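Local coordinates for protein molinate hydrolase (Gulosibacter molinativorax, PDB 4UB9) that probably hydrolyses the thiocarbamate herbicide molinate as a zinc-dependent member of the amidohydrolase family, at residues Gly412-Pro415 / Met416-Ile419. Sequence-based numbering, arbitrary orientation.
Sequences GMDP and MAAI
One carboxylate oxygen of Asp414, OD2, reaches forward to two successive backbone amides, Met416 N at 3.2 Å and Ala417 N at 3.4 Å, and so caps the first turn of helix 415-421. Both bonds are weak, and the one to Met416 N is strongly bent, with an N-H...O angle of 124°. The reach depends on chi1 of 177°, which swings the carboxylate beside the residue's own carbonyl carbon and over the helix start, where its negative charge probably also suits the positive end of the helix dipole. Asp414 serves the helix a second time through its backbone: its O accepts from Ala418 N at 2.9 Å in a nearly straight bond, and Pro415 O receives Ile419 N one residue later. Proline fits the first position of the helix, since an N-H there would have no helical carbonyl to meet, so nothing is lost by its absence, and the ring holds phi near the helical value. The extended chain of Met413 reaches forward to the first turn of the helix. Its CE lies 4.0 Å from Ala417 CB and its SD 4.0 Å from Ala418 CB; the small alanines let the long thioether lie close to the helix, while Met405 and Val409 of helix 400-410 also pack on Ala418. Gly412, with its positive phi, is the C-prime residue of the Schellman motif that closes helix 400-410. A Schellman end, one intervening residue, then an aspartate N-cap and an N1 proline make this a compact helix-to-helix connection within the amidohydrolase domain, away from the zinc site.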
loop_
_atom_site.group_PDB
_atom_site.type_symbol
_atom_site.label_atom_id
_atom_site.label_comp_id
_atom_site.label_asym_id
_atom_site.label_seq_id
_atom_site.Cartn_x
_atom_site.Cartn_y
_atom_site.Cartn_z
ATOM N N GLY A 412 -14.440 30.297 -25.078
ATOM C CA GLY A 412 -14.369 31.524 -25.903
ATOM C C GLY A 412 -13.661 31.368 -27.231
ATOM O O GLY A 412 -13.515 32.318 -27.962
ATOM N N MET A 413 -13.236 30.166 -27.573
ATOM C CA MET A 413 -12.572 30.025 -28.832
ATOM C C MET A 413 -13.593 30.156 -29.938
ATOM O O MET A 413 -14.717 29.706 -29.837
ATOM C CB MET A 413 -11.847 28.692 -28.971
ATOM C CG MET A 413 -10.728 28.713 -30.018
ATOM S SD MET A 413 -9.840 27.147 -30.167
ATOM C CE MET A 413 -8.364 27.657 -31.027
ATOM N N ASP A 414 -13.158 30.795 -31.015
ATOM C CA ASP A 414 -13.935 30.910 -32.194
ATOM C C ASP A 414 -14.085 29.533 -32.858
ATOM O O ASP A 414 -13.088 28.873 -33.119
ATOM C CB ASP A 414 -13.254 31.899 -33.159
ATOM C CG ASP A 414 -14.005 32.023 -34.475
ATOM O OD1 ASP A 414 -15.161 32.523 -34.431
ATOM O OD2 ASP A 414 -13.462 31.665 -35.560
ATOM N N PRO A 415 -15.299 29.180 -33.300
ATOM C CA PRO A 415 -15.469 27.902 -33.975
ATOM C C PRO A 415 -14.550 27.645 -35.138
ATOM O O PRO A 415 -14.100 26.512 -35.332
ATOM C CB PRO A 415 -16.939 27.936 -34.460
ATOM C CG PRO A 415 -17.626 28.772 -33.445
ATOM C CD PRO A 415 -16.597 29.816 -33.003
ATOM N N MET A 416 -14.320 28.650 -35.968
ATOM C CA MET A 416 -13.429 28.437 -37.118
ATOM C C MET A 416 -11.992 28.122 -36.630
ATOM O O MET A 416 -11.291 27.299 -37.204
ATOM C CB MET A 416 -13.399 29.653 -38.049
ATOM C CG MET A 416 -12.546 29.424 -39.298
ATOM S SD MET A 416 -13.293 28.146 -40.320
ATOM C CE MET A 416 -12.237 27.951 -41.722
ATOM N N ALA A 417 -11.551 28.857 -35.626
ATOM C CA ALA A 417 -10.199 28.669 -35.093
ATOM C C ALA A 417 -10.057 27.242 -34.443
ATOM O O ALA A 417 -9.037 26.584 -34.580
ATOM C CB ALA A 417 -9.862 29.766 -34.095
ATOM N N ALA A 418 -11.095 26.804 -33.743
ATOM C CA ALA A 418 -11.170 25.448 -33.263
ATOM C C ALA A 418 -11.041 24.408 -34.370
ATOM O O ALA A 418 -10.375 23.393 -34.203
ATOM C CB ALA A 418 -12.469 25.208 -32.495
ATOM N N ILE A 419 -11.694 24.636 -35.496
ATOM C CA ILE A 419 -11.621 23.663 -36.598
ATOM C C ILE A 419 -10.232 23.617 -37.138
ATOM O O ILE A 419 -9.744 22.556 -37.513
ATOM C CB ILE A 419 -12.608 23.999 -37.726
ATOM C CG1 ILE A 419 -14.032 23.760 -37.223
ATOM C CG2 ILE A 419 -12.369 23.120 -38.951
ATOM C CD1 ILE A 419 -15.118 24.371 -38.078
#